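Local coordinates for protein 3-dehydroquinate dehydratase (PDB 2EGZ) that catalyses the cis-dehydration of 3-dehydroquinate to 3-dehydroshikimate, the third step of chorismate biosynthesis, through a Schiff-base intermediate, at residues I26-V31 against I190-L195; S84-I89 against G138-I143; G95-L100 against L111-H116; I126-L131 against R161-E166. All blocks are in the same frame, centred on the assembly; numbering follows the deposited sequence.

Contact 1: residues I26-V31 against I190-L195; sequences IVELRV and ITYCSL
E28 and Y192 meet across the interior of the barrel, carboxylate against ring edge. OE1 of E28 approaches from the side, near the plane of the Y192 ring, and lies 3.7 Å from its CE1; the carboxylate plane is turned 51° from that of the ring. A bridging water completes the link. It donates to E28 OE2 at 2.7 Å and accepts from Y192 OH at 2.8 Å, so the two polar ends are joined through the water, although they form no direct hydrogen bond. Two residues earlier on each strand, I26 and I190 touch through their terminal methyls, CD1 to CD1 at 4.1 Å, with the side chains crossing at about a right angle. Isoleucine suits both places because its CG1-CD1 arm is wholly apolar and long enough to reach the middle of the gap.

The strands themselves are not neighbours: strand 2-7 runs between 26-30 and 190-192, and the CA atoms of E28 and Y192 are 9.0 Å apart. Long side chains must therefore span the gap. E28 does so with CG anti to the backbone N (chi1 173°) and an extended chain. Further out, T59 on strand 55-59 hydrogen-bonds to E28 OE2, fixing the carboxylate, while the Y192 ring makes a cation-pi contact with K142, the Schiff-base lysine. E28 is also a predicted 3-dehydroquinate-binding residue. OE2 is thus held by both the water and T59, and the Y192 hydroxyl spends its proton on the water; this ordered arrangement is consistent with a preorganised polar lining beside the reactive lysine.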
loop_
_atom_site.group_PDB
_atom_site.type_symbol
_atom_site.label_atom_id
_atom_site.label_comp_id
_atom_site.label_asym_id
_atom_site.label_seq_id
_atom_site.Cartn_x
_atom_site.Cartn_y
_atom_site.Cartn_z
ATOM N N ILE B 26 -21.284 3.036 -18.521
ATOM C CA ILE B 26 -20.642 3.870 -17.521
ATOM C C ILE B 26 -19.387 4.568 -18.020
ATOM O O ILE B 26 -18.647 4.025 -18.835
ATOM C CB ILE B 26 -20.205 3.011 -16.314
ATOM C CG1 ILE B 26 -21.416 2.322 -15.689
ATOM C CG2 ILE B 26 -19.463 3.862 -15.304
ATOM C CD1 ILE B 26 -21.032 1.275 -14.667
ATOM N N VAL B 27 -19.157 5.779 -17.523
ATOM C CA VAL B 27 -17.942 6.511 -17.842
ATOM C C VAL B 27 -17.225 6.666 -16.507
ATOM O O VAL B 27 -17.798 7.170 -15.537
ATOM C CB VAL B 27 -18.211 7.926 -18.425
ATOM C CG1 VAL B 27 -16.936 8.768 -18.359
ATOM C CG2 VAL B 27 -18.663 7.815 -19.874
ATOM N N GLU B 28 -15.987 6.201 -16.439
ATOM C CA GLU B 28 -15.224 6.345 -15.211
ATOM C C GLU B 28 -14.357 7.588 -15.332
ATOM O O GLU B 28 -13.470 7.652 -16.185
ATOM C CB GLU B 28 -14.317 5.137 -14.963
ATOM C CG GLU B 28 -13.378 5.349 -13.771
ATOM C CD GLU B 28 -12.462 4.170 -13.505
ATOM O OE1 GLU B 28 -11.937 3.599 -14.480
ATOM O OE2 GLU B 28 -12.253 3.826 -12.319
ATOM N N LEU B 29 -14.617 8.581 -14.493
ATOM C CA LEU B 29 -13.815 9.793 -14.534
ATOM C C LEU B 29 -12.552 9.543 -13.726
ATOM O O LEU B 29 -12.604 9.400 -12.506
ATOM C CB LEU B 29 -14.579 10.987 -13.946
ATOM C CG LEU B 29 -15.661 11.655 -14.803
ATOM C CD1 LEU B 29 -16.767 10.663 -15.097
ATOM C CD2 LEU B 29 -16.221 12.866 -14.069
ATOM N N ARG B 30 -11.423 9.451 -14.419
ATOM C CA ARG B 30 -10.145 9.242 -13.755
ATOM C C ARG B 30 -9.616 10.635 -13.445
ATOM O O ARG B 30 -8.791 11.178 -14.180
ATOM C CB ARG B 30 -9.179 8.488 -14.674
ATOM C CG ARG B 30 -9.480 6.996 -14.802
ATOM C CD ARG B 30 -9.293 6.286 -13.465
ATOM N NE ARG B 30 -7.922 6.426 -12.973
ATOM C CZ ARG B 30 -6.918 5.618 -13.299
ATOM N NH1 ARG B 30 -7.125 4.594 -14.117
ATOM N NH2 ARG B 30 -5.701 5.849 -12.824
ATOM N N VAL B 31 -10.113 11.207 -12.353
ATOM C CA VAL B 31 -9.731 12.551 -11.945
ATOM C C VAL B 31 -8.232 12.703 -11.710
ATOM O O VAL B 31 -7.703 13.812 -11.774
ATOM C CB VAL B 31 -10.496 12.977 -10.682
ATOM C CG1 VAL B 31 -10.181 14.429 -10.342
ATOM C CG2 VAL B 31 -11.992 12.797 -10.905
ATOM N N ILE B 190 -19.010 -5.424 -13.615
ATOM C CA ILE B 190 -18.586 -4.342 -14.502
ATOM C C ILE B 190 -17.289 -4.737 -15.192
ATOM O O ILE B 190 -16.405 -5.339 -14.573
ATOM C CB ILE B 190 -18.336 -3.025 -13.716
ATOM C CG1 ILE B 190 -19.626 -2.551 -13.046
ATOM C CG2 ILE B 190 -17.784 -1.944 -14.655
ATOM C CD1 ILE B 190 -19.420 -1.391 -12.070
ATOM N N THR B 191 -17.185 -4.425 -16.479
ATOM C CA THR B 191 -15.976 -4.715 -17.236
ATOM C C THR B 191 -15.500 -3.365 -17.770
ATOM O O THR B 191 -16.306 -2.467 -17.999
ATOM C CB THR B 191 -16.248 -5.706 -18.398
ATOM O OG1 THR B 191 -15.001 -6.151 -18.951
ATOM C CG2 THR B 191 -17.079 -5.049 -19.487
ATOM N N TYR B 192 -14.194 -3.215 -17.944
ATOM C CA TYR B 192 -13.627 -1.950 -18.403
ATOM C C TYR B 192 -13.001 -2.073 -19.782
ATOM O O TYR B 192 -12.238 -3.003 -20.054
ATOM C CB TYR B 192 -12.580 -1.463 -17.396
ATOM C CG TYR B 192 -13.148 -1.201 -16.022
ATOM C CD1 TYR B 192 -13.189 0.091 -15.499
ATOM C CD2 TYR B 192 -13.667 -2.244 -15.249
ATOM C CE1 TYR B 192 -13.735 0.341 -14.230
ATOM C CE2 TYR B 192 -14.215 -2.006 -13.985
ATOM C CZ TYR B 192 -14.244 -0.713 -13.484
ATOM O OH TYR B 192 -14.782 -0.473 -12.239
ATOM N N CYS B 193 -13.316 -1.112 -20.640
ATOM C CA CYS B 193 -12.815 -1.113 -22.007
ATOM C C CYS B 193 -12.026 0.142 -22.320
ATOM O O CYS B 193 -11.955 1.067 -21.512
ATOM C CB CYS B 193 -13.986 -1.184 -22.993
ATOM S SG CYS B 193 -15.000 -2.651 -22.893
ATOM N N SER B 194 -11.430 0.153 -23.507
ATOM C CA SER B 194 -10.694 1.312 -23.993
ATOM C C SER B 194 -11.711 1.971 -24.920
ATOM O O SER B 194 -12.564 1.285 -25.481
ATOM C CB SER B 194 -9.460 0.876 -24.784
ATOM O OG SER B 194 -9.826 0.053 -25.873
ATOM N N LEU B 195 -11.647 3.287 -25.083
ATOM C CA LEU B 195 -12.620 3.949 -25.944
ATOM C C LEU B 195 -12.555 3.440 -27.380
ATOM O O LEU B 195 -13.585 3.113 -27.974
ATOM C CB LEU B 195 -12.410 5.463 -25.928
ATOM C CG LEU B 195 -13.541 6.236 -26.610
ATOM C CD1 LEU B 195 -14.846 5.978 -25.865
ATOM C CD2 LEU B 195 -13.218 7.718 -26.621
HETATM O O HOH W 1 -13.260 1.610 -11.129
#

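Contact 2: residues S84-I89 against G138-I143; sequences SDYTDI and GGIPKI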
loop_
_atom_site.group_PDB
_atom_site.type_symbol
_atom_site.label_atom_id
_atom_site.label_comp_id
_atom_site.label_asym_id
_atom_site.label_seq_id
_atom_site.Cartn_x
_atom_site.Cartn_y
_atom_site.Cartn_z
ATOM N N SER B 84 -22.285 10.928 -7.730
ATOM C CA SER B 84 -21.840 9.938 -8.704
ATOM C C SER B 84 -22.503 8.594 -8.406
ATOM O O SER B 84 -22.687 8.236 -7.245
ATOM C CB SER B 84 -20.317 9.796 -8.644
ATOM O OG SER B 84 -19.844 8.929 -9.658
ATOM N N ASP B 85 -22.861 7.853 -9.451
ATOM C CA ASP B 85 -23.511 6.556 -9.264
ATOM C C ASP B 85 -22.616 5.615 -8.472
ATOM O O ASP B 85 -23.096 4.847 -7.635
ATOM C CB ASP B 85 -23.861 5.951 -10.619
ATOM C CG ASP B 85 -24.719 6.878 -11.454
ATOM O OD1 ASP B 85 -25.941 6.971 -11.186
ATOM O OD2 ASP B 85 -24.166 7.530 -12.360
ATOM N N TYR B 86 -21.315 5.676 -8.746
ATOM C CA TYR B 86 -20.325 4.860 -8.042
ATOM C C TYR B 86 -19.139 5.740 -7.681
ATOM O O TYR B 86 -18.854 6.728 -8.359
ATOM C CB TYR B 86 -19.743 3.756 -8.931
ATOM C CG TYR B 86 -20.705 2.752 -9.511
ATOM C CD1 TYR B 86 -20.949 1.539 -8.865
ATOM C CD2 TYR B 86 -21.314 2.981 -10.743
ATOM C CE1 TYR B 86 -21.768 0.575 -9.442
ATOM C CE2 TYR B 86 -22.133 2.029 -11.325
ATOM C CZ TYR B 86 -22.353 0.828 -10.675
ATOM O OH TYR B 86 -23.135 -0.134 -11.271
ATOM N N THR B 87 -18.447 5.354 -6.617
ATOM C CA THR B 87 -17.222 6.016 -6.196
ATOM C C THR B 87 -16.246 4.864 -5.976
ATOM O O THR B 87 -16.566 3.894 -5.285
ATOM C CB THR B 87 -17.377 6.802 -4.881
ATOM O OG1 THR B 87 -18.161 7.981 -5.111
ATOM C CG2 THR B 87 -16.005 7.209 -4.353
ATOM N N ASP B 88 -15.077 4.951 -6.599
ATOM C CA ASP B 88 -14.060 3.916 -6.459
ATOM C C ASP B 88 -12.963 4.441 -5.540
ATOM O O ASP B 88 -12.290 5.416 -5.867
ATOM C CB ASP B 88 -13.466 3.567 -7.835
ATOM C CG ASP B 88 -12.407 2.468 -7.766
ATOM O OD1 ASP B 88 -11.625 2.447 -6.790
ATOM O OD2 ASP B 88 -12.339 1.632 -8.700
ATOM N N ILE B 89 -12.802 3.803 -4.387
ATOM C CA ILE B 89 -11.769 4.191 -3.433
ATOM C C ILE B 89 -10.886 2.961 -3.218
ATOM O O ILE B 89 -11.375 1.837 -3.238
ATOM C CB ILE B 89 -12.390 4.648 -2.086
ATOM C CG1 ILE B 89 -11.292 5.118 -1.121
ATOM C CG2 ILE B 89 -13.192 3.517 -1.472
ATOM C CD1 ILE B 89 -10.529 6.338 -1.602
ATOM N N GLY B 138 -18.565 -2.478 3.364
ATOM C CA GLY B 138 -19.792 -2.171 2.646
ATOM C C GLY B 138 -19.706 -1.771 1.181
ATOM O O GLY B 138 -20.596 -1.088 0.680
ATOM N N GLY B 139 -18.663 -2.197 0.481
ATOM C CA GLY B 139 -18.559 -1.830 -0.920
ATOM C C GLY B 139 -18.491 -3.020 -1.850
ATOM O O GLY B 139 -18.561 -4.175 -1.415
ATOM N N ILE B 140 -18.377 -2.733 -3.142
ATOM C CA ILE B 140 -18.259 -3.771 -4.155
ATOM C C ILE B 140 -16.761 -3.947 -4.349
ATOM O O ILE B 140 -16.090 -3.070 -4.886
ATOM C CB ILE B 140 -18.874 -3.330 -5.493
ATOM C CG1 ILE B 140 -20.351 -2.976 -5.299
ATOM C CG2 ILE B 140 -18.716 -4.446 -6.528
ATOM C CD1 ILE B 140 -20.993 -2.359 -6.528
ATOM N N PRO B 141 -16.209 -5.078 -3.896
ATOM C CA PRO B 141 -14.772 -5.288 -4.058
ATOM C C PRO B 141 -14.342 -5.414 -5.516
ATOM O O PRO B 141 -14.992 -6.088 -6.315
ATOM C CB PRO B 141 -14.517 -6.564 -3.250
ATOM C CG PRO B 141 -15.818 -7.307 -3.382
ATOM C CD PRO B 141 -16.850 -6.225 -3.228
ATOM N N LYS B 142 -13.245 -4.740 -5.850
ATOM C CA LYS B 142 -12.694 -4.764 -7.199
ATOM C C LYS B 142 -11.233 -5.171 -7.108
ATOM O O LYS B 142 -10.469 -4.579 -6.345
ATOM C CB LYS B 142 -12.787 -3.378 -7.850
ATOM C CG LYS B 142 -12.012 -3.265 -9.152
ATOM C CD LYS B 142 -12.133 -1.883 -9.783
ATOM C CE LYS B 142 -11.379 -1.834 -11.107
ATOM N NZ LYS B 142 -11.499 -0.519 -11.809
ATOM N N ILE B 143 -10.851 -6.180 -7.884
ATOM C CA ILE B 143 -9.475 -6.661 -7.903
ATOM C C ILE B 143 -8.965 -6.604 -9.337
ATOM O O ILE B 143 -9.547 -7.214 -10.228
ATOM C CB ILE B 143 -9.377 -8.128 -7.405
ATOM C CG1 ILE B 143 -9.898 -8.230 -5.972
ATOM C CG2 ILE B 143 -7.927 -8.610 -7.465
ATOM C CD1 ILE B 143 -9.934 -9.651 -5.437
HETATM O O HOH W 1 -13.260 1.610 -11.129
#
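D88, with the largest area buried here, brings its carboxylate up beside the aliphatic stem of K142. Its OD2 lies 3.7 Å from CD of the lysine, and the two side chains cross at about a right angle. From OD2 to K142 NZ is 3.9 Å, a long salt bridge, and a water fills in for the missing direct bond: it donates to D88 OD2 at 2.6 Å and accepts from K142 NZ at 2.8 Å. The other oxygen, OD1, is hydrogen-bonded to S114, so both ends of the carboxylate are occupied and its rotation is restrained.

K142, the lysine that forms the Schiff base with substrate, is fully extended, with every torsion near 180°, and so delivers NZ well inside the (beta/alpha)8 barrel of type I dehydroquinases. Strands 86-90 and 140-146 are separated there by strand 110-117, which leaves the CA atoms of D88 and K142 8.8 Å apart. NZ also hydrogen-bonds to a bound tartaric acid, probably from the crystallisation liquor, whose position is consistent with the substrate pocket.

I140 makes the apolar half of the contact. Its CD1 meets the edge of the Y86 ring, near the ring plane, at 4.2 Å from CE1. Isoleucine reaches across with its CG1-CD1 arm, and the broad tyrosine ring fills the rest of the span; Y86 packs further against I57 on strand 55-59.

Contact 3: residues G95-L100 against L111-H116; sequences GLLVKL and LIISYH
L111 and L100 form the tighter end of this contact, where CD1 of L111 comes within 4.0 Å of L100 CB. L111 holds its CG anti to the backbone N (chi1 -172°), which sends the forked end up toward the helix: while CD1 meets L100 CB, CD2 faces the helix backbone, 4.2 Å from L97 O. A leucine suits the place because its two methyls can address a side chain and the helix backbone together. At the other end the fit is slacker, where the nearest approach is L97 CD2 to I113 CG2 at 4.3 Å.

Helix 94-107 and strand 110-117 are the second half of a beta-alpha-beta unit that begins with strand 86-90, the repeating element of the TIM barrel. Helix segment and strand segment run nearly antiparallel, at 165°, with their axes 10.2 Å apart at closest approach. I89 on strand 86-90 packs on L97, L100 and L111, closing the apolar layer between helix and sheet. The far side of the helix is different in character: V98 points away from the strand and is exposed to solvent, and K99 forms a salt bridge with E78 of helix 73-80.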
loop_
_atom_site.group_PDB
_atom_site.type_symbol
_atom_site.label_atom_id
_atom_site.label_comp_id
_atom_site.label_asym_id
_atom_site.label_seq_id
_atom_site.Cartn_x
_atom_site.Cartn_y
_atom_site.Cartn_z
ATOM N N GLY B 95 -8.236 5.309 5.708
ATOM C CA GLY B 95 -8.806 6.472 6.372
ATOM C C GLY B 95 -10.042 7.093 5.738
ATOM O O GLY B 95 -10.735 7.886 6.380
ATOM N N LEU B 96 -10.327 6.741 4.488
ATOM C CA LEU B 96 -11.484 7.294 3.786
ATOM C C LEU B 96 -12.633 6.304 3.615
ATOM O O LEU B 96 -13.747 6.698 3.276
ATOM C CB LEU B 96 -11.058 7.808 2.408
ATOM C CG LEU B 96 -10.011 8.924 2.386
ATOM C CD1 LEU B 96 -9.541 9.169 0.966
ATOM C CD2 LEU B 96 -10.606 10.192 2.978
ATOM N N LEU B 97 -12.366 5.026 3.869
ATOM C CA LEU B 97 -13.376 3.980 3.704
ATOM C C LEU B 97 -14.700 4.181 4.445
ATOM O O LEU B 97 -15.760 4.262 3.815
ATOM C CB LEU B 97 -12.780 2.616 4.079
ATOM C CG LEU B 97 -11.571 2.124 3.271
ATOM C CD1 LEU B 97 -11.134 0.767 3.792
ATOM C CD2 LEU B 97 -11.923 2.033 1.790
ATOM N N VAL B 98 -14.653 4.246 5.773
ATOM C CA VAL B 98 -15.876 4.420 6.557
ATOM C C VAL B 98 -16.605 5.692 6.139
ATOM O O VAL B 98 -17.826 5.706 5.993
ATOM C CB VAL B 98 -15.568 4.494 8.073
ATOM C CG1 VAL B 98 -16.853 4.712 8.858
ATOM C CG2 VAL B 98 -14.879 3.215 8.524
ATOM N N LYS B 99 -15.832 6.751 5.946
ATOM C CA LYS B 99 -16.346 8.052 5.542
ATOM C C LYS B 99 -17.087 7.995 4.200
ATOM O O LYS B 99 -18.226 8.450 4.091
ATOM C CB LYS B 99 -15.178 9.039 5.469
ATOM C CG LYS B 99 -15.515 10.418 4.946
ATOM C CD LYS B 99 -14.283 11.314 5.007
ATOM C CE LYS B 99 -14.504 12.627 4.279
ATOM N NZ LYS B 99 -15.685 13.360 4.800
ATOM N N LEU B 100 -16.441 7.429 3.183
ATOM C CA LEU B 100 -17.050 7.323 1.861
ATOM C C LEU B 100 -18.236 6.363 1.839
ATOM O O LEU B 100 -19.146 6.510 1.020
ATOM C CB LEU B 100 -16.002 6.895 0.827
ATOM C CG LEU B 100 -15.240 8.017 0.104
ATOM C CD1 LEU B 100 -14.781 9.073 1.094
ATOM C CD2 LEU B 100 -14.049 7.430 -0.633
ATOM N N LEU B 111 -20.403 2.123 -3.533
ATOM C CA LEU B 111 -18.978 2.255 -3.280
ATOM C C LEU B 111 -18.209 1.054 -3.807
ATOM O O LEU B 111 -18.531 -0.091 -3.487
ATOM C CB LEU B 111 -18.710 2.390 -1.779
ATOM C CG LEU B 111 -17.270 2.727 -1.371
ATOM C CD1 LEU B 111 -16.905 4.100 -1.912
ATOM C CD2 LEU B 111 -17.129 2.701 0.150
ATOM N N ILE B 112 -17.208 1.321 -4.635
ATOM C CA ILE B 112 -16.358 0.260 -5.150
ATOM C C ILE B 112 -15.083 0.394 -4.334
ATOM O O ILE B 112 -14.577 1.496 -4.165
ATOM C CB ILE B 112 -16.018 0.462 -6.641
ATOM C CG1 ILE B 112 -17.255 0.206 -7.505
ATOM C CG2 ILE B 112 -14.881 -0.464 -7.045
ATOM C CD1 ILE B 112 -17.029 0.530 -8.975
ATOM N N ILE B 113 -14.583 -0.713 -3.799
ATOM C CA ILE B 113 -13.357 -0.680 -3.014
ATOM C C ILE B 113 -12.370 -1.534 -3.781
ATOM O O ILE B 113 -12.508 -2.756 -3.862
ATOM C CB ILE B 113 -13.598 -1.223 -1.602
ATOM C CG1 ILE B 113 -14.571 -0.287 -0.871
ATOM C CG2 ILE B 113 -12.274 -1.321 -0.846
ATOM C CD1 ILE B 113 -15.009 -0.776 0.501
ATOM N N SER B 114 -11.374 -0.870 -4.354
ATOM C CA SER B 114 -10.401 -1.530 -5.207
ATOM C C SER B 114 -9.010 -1.852 -4.677
ATOM O O SER B 114 -8.533 -1.283 -3.695
ATOM C CB SER B 114 -10.242 -0.703 -6.479
ATOM O OG SER B 114 -9.770 0.597 -6.153
ATOM N N TYR B 115 -8.371 -2.778 -5.384
ATOM C CA TYR B 115 -7.017 -3.221 -5.094
ATOM C C TYR B 115 -6.369 -3.490 -6.443
ATOM O O TYR B 115 -6.935 -4.210 -7.267
ATOM C CB TYR B 115 -7.018 -4.520 -4.284
ATOM C CG TYR B 115 -5.642 -5.150 -4.214
ATOM C CD1 TYR B 115 -4.643 -4.595 -3.419
ATOM C CD2 TYR B 115 -5.315 -6.250 -5.011
ATOM C CE1 TYR B 115 -3.346 -5.109 -3.424
ATOM C CE2 TYR B 115 -4.022 -6.774 -5.023
ATOM C CZ TYR B 115 -3.043 -6.195 -4.230
ATOM O OH TYR B 115 -1.752 -6.683 -4.266
ATOM N N HIS B 116 -5.203 -2.907 -6.685
ATOM C CA HIS B 116 -4.518 -3.139 -7.948
ATOM C C HIS B 116 -3.103 -3.658 -7.733
ATOM O O HIS B 116 -2.412 -3.243 -6.803
ATOM C CB HIS B 116 -4.420 -1.851 -8.774
ATOM C CG HIS B 116 -5.729 -1.166 -9.004
ATOM N ND1 HIS B 116 -6.429 -0.539 -7.998
ATOM C CD2 HIS B 116 -6.452 -0.984 -10.135
ATOM C CE1 HIS B 116 -7.528 0.001 -8.498
ATOM N NE2 HIS B 116 -7.565 -0.254 -9.792
#

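Contact 4: residues I126-L131 against R161-E166; sequences IIREVL and RQVEGE
R128 leans from its helix over V163 to reach Q162, and its chain changes partner as it goes. CB and CG both lie 4.1 Å from V163 CG2, so the aliphatic root rests on the valine methyl. At CD the surroundings turn polar: this carbon is 3.4 Å from Q162 OE1. A bend at chi3 (-69°) then swings the guanidinium round so that NH1, not NE, faces that oxygen. NE and CZ pass by at longer range, and NH1 donates to Q162 OE1 at 2.8 Å. The bond is only moderately straight, with an N-H...O angle of 140°; the donor lies in the amide's carbonyl plane, but the oxygen sits 23° out of the guanidinium plane. Q162 is exposed, and both partners also touch a crystal neighbour, so this outer bond may partly reflect the lattice. Arginine suits the spot, with an aliphatic stem for the valine and an N-H donor for the exposed glutamine.

Beneath it, V163 turns its methyls inward. CG1 packs on L131 CB at 3.8 Å, and CG2 lies 4.0 Å from both L131 CD1 and R128 O; a compact branched residue fits this shallow seat between successive helical turns.

The loop 161-166, which links helix 150-160 to strand 168-172, is thus laid against helix 124-136. R128 also packs on I159 of helix 150-160, and L131 carries the contact inward to P141 and I143 of strand 140-146, in the barrel wall.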
loop_
_atom_site.group_PDB
_atom_site.type_symbol
_atom_site.label_atom_id
_atom_site.label_comp_id
_atom_site.label_asym_id
_atom_site.label_seq_id
_atom_site.Cartn_x
_atom_site.Cartn_y
_atom_site.Cartn_z
ATOM N N ILE B 126 -4.559 -13.525 -0.220
ATOM C CA ILE B 126 -4.631 -12.086 -0.449
ATOM C C ILE B 126 -5.868 -11.777 -1.293
ATOM O O ILE B 126 -6.589 -10.819 -1.021
ATOM C CB ILE B 126 -3.363 -11.574 -1.167
ATOM C CG1 ILE B 126 -2.178 -11.633 -0.198
ATOM C CG2 ILE B 126 -3.576 -10.151 -1.672
ATOM C CD1 ILE B 126 -0.868 -11.131 -0.778
ATOM N N ILE B 127 -6.115 -12.592 -2.314
ATOM C CA ILE B 127 -7.292 -12.393 -3.154
ATOM C C ILE B 127 -8.544 -12.440 -2.279
ATOM O O ILE B 127 -9.410 -11.566 -2.359
ATOM C CB ILE B 127 -7.398 -13.495 -4.236
ATOM C CG1 ILE B 127 -6.254 -13.338 -5.236
ATOM C CG2 ILE B 127 -8.763 -13.425 -4.932
ATOM C CD1 ILE B 127 -6.154 -14.447 -6.259
ATOM N N ARG B 128 -8.631 -13.458 -1.428
ATOM C CA ARG B 128 -9.786 -13.606 -0.552
ATOM C C ARG B 128 -9.905 -12.490 0.482
ATOM O O ARG B 128 -11.009 -12.048 0.793
ATOM C CB ARG B 128 -9.749 -14.967 0.156
ATOM C CG ARG B 128 -9.980 -16.155 -0.772
ATOM C CD ARG B 128 -10.147 -17.446 0.026
ATOM N NE ARG B 128 -8.900 -17.842 0.670
ATOM C CZ ARG B 128 -8.050 -18.734 0.173
ATOM N NH1 ARG B 128 -8.307 -19.343 -0.980
ATOM N NH2 ARG B 128 -6.932 -19.007 0.828
ATOM N N GLU B 129 -8.777 -12.036 1.018
ATOM C CA GLU B 129 -8.812 -10.968 2.011
ATOM C C GLU B 129 -9.315 -9.665 1.403
ATOM O O GLU B 129 -10.085 -8.937 2.029
ATOM C CB GLU B 129 -7.431 -10.738 2.615
ATOM C CG GLU B 129 -7.441 -9.687 3.715
ATOM C CD GLU B 129 -6.081 -9.488 4.336
ATOM O OE1 GLU B 129 -5.498 -10.483 4.816
ATOM O OE2 GLU B 129 -5.595 -8.338 4.345
ATOM N N VAL B 130 -8.864 -9.364 0.188
ATOM C CA VAL B 130 -9.293 -8.147 -0.493
ATOM C C VAL B 130 -10.802 -8.181 -0.677
ATOM O O VAL B 130 -11.492 -7.187 -0.444
ATOM C CB VAL B 130 -8.606 -8.008 -1.878
ATOM C CG1 VAL B 130 -9.265 -6.896 -2.690
ATOM C CG2 VAL B 130 -7.126 -7.707 -1.685
ATOM N N LEU B 131 -11.318 -9.330 -1.092
ATOM C CA LEU B 131 -12.752 -9.480 -1.293
ATOM C C LEU B 131 -13.514 -9.352 0.020
ATOM O O LEU B 131 -14.509 -8.632 0.105
ATOM C CB LEU B 131 -13.051 -10.835 -1.931
ATOM C CG LEU B 131 -12.470 -11.009 -3.334
ATOM C CD1 LEU B 131 -12.698 -12.438 -3.805
ATOM C CD2 LEU B 131 -13.126 -10.011 -4.286
ATOM N N ARG B 161 -14.773 -17.110 -6.218
ATOM C CA ARG B 161 -16.046 -17.750 -5.880
ATOM C C ARG B 161 -16.126 -18.165 -4.411
ATOM O O ARG B 161 -17.214 -18.425 -3.890
ATOM C CB ARG B 161 -16.279 -18.982 -6.759
ATOM C CG ARG B 161 -16.339 -18.673 -8.247
ATOM C CD ARG B 161 -16.492 -19.937 -9.084
ATOM N NE ARG B 161 -17.780 -20.595 -8.887
ATOM C CZ ARG B 161 -17.928 -21.814 -8.383
ATOM N NH1 ARG B 161 -16.860 -22.516 -8.019
ATOM N NH2 ARG B 161 -19.141 -22.334 -8.247
ATOM N N GLN B 162 -14.977 -18.217 -3.745
ATOM C CA GLN B 162 -14.927 -18.613 -2.340
ATOM C C GLN B 162 -15.406 -17.502 -1.401
ATOM O O GLN B 162 -15.579 -17.711 -0.193
ATOM C CB GLN B 162 -13.507 -19.064 -2.003
ATOM C CG GLN B 162 -13.012 -20.103 -3.008
ATOM C CD GLN B 162 -11.648 -20.664 -2.683
ATOM O OE1 GLN B 162 -10.814 -19.995 -2.078
ATOM N NE2 GLN B 162 -11.405 -21.898 -3.111
ATOM N N VAL B 163 -15.614 -16.317 -1.963
ATOM C CA VAL B 163 -16.119 -15.185 -1.199
ATOM C C VAL B 163 -17.319 -14.687 -2.000
ATOM O O VAL B 163 -17.176 -13.922 -2.956
ATOM C CB VAL B 163 -15.078 -14.052 -1.064
ATOM C CG1 VAL B 163 -15.600 -12.981 -0.102
ATOM C CG2 VAL B 163 -13.756 -14.615 -0.570
ATOM N N GLU B 164 -18.502 -15.141 -1.601
ATOM C CA GLU B 164 -19.745 -14.799 -2.283
ATOM C C GLU B 164 -20.103 -13.318 -2.321
ATOM O O GLU B 164 -19.852 -12.574 -1.372
ATOM C CB GLU B 164 -20.895 -15.584 -1.651
ATOM C CG GLU B 164 -22.274 -15.175 -2.135
ATOM C CD GLU B 164 -23.374 -15.987 -1.486
ATOM O OE1 GLU B 164 -23.391 -16.073 -0.238
ATOM O OE2 GLU B 164 -24.221 -16.537 -2.223
ATOM N N GLY B 165 -20.703 -12.898 -3.434
ATOM C CA GLY B 165 -21.112 -11.516 -3.579
ATOM C C GLY B 165 -20.742 -10.935 -4.927
ATOM O O GLY B 165 -19.891 -11.479 -5.631
ATOM N N GLU B 166 -21.392 -9.842 -5.309
ATOM C CA GLU B 166 -21.051 -9.230 -6.576
ATOM C C GLU B 166 -19.706 -8.560 -6.360
ATOM O O GLU B 166 -19.410 -8.057 -5.271
ATOM C CB GLU B 166 -22.114 -8.225 -7.025
ATOM C CG GLU B 166 -22.367 -7.060 -6.101
ATOM C CD GLU B 166 -23.511 -6.198 -6.602
ATOM O OE1 GLU B 166 -24.610 -6.751 -6.825
ATOM O OE2 GLU B 166 -23.318 -4.977 -6.780
#

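How the contacts relate
Contacts 1 and 2, with centres 13 Å apart, share one water, which accepts from Y192 OH and K142 NZ and donates to E28 and D88, tying both to the Schiff-base site. Y192 CZ lies 3.2 Å from K142 NZ, and among the apolar residues I26 CD1 packs 3.6 Å from Y86 CE2. Contact 3 joins the outer helix to the wall strand that supplies S114 and H116 to the site: S114 OG meets D88 OD1 at 2.7 Å. The side chain of K142 is about 4 Å, between nearest atoms, from that of H116, the catalytic proton donor/acceptor. Contact 4 is the outermost, joined to contact 2 where L131 CD2 meets I143 CD1 at 3.4 Å, one residue beyond K142.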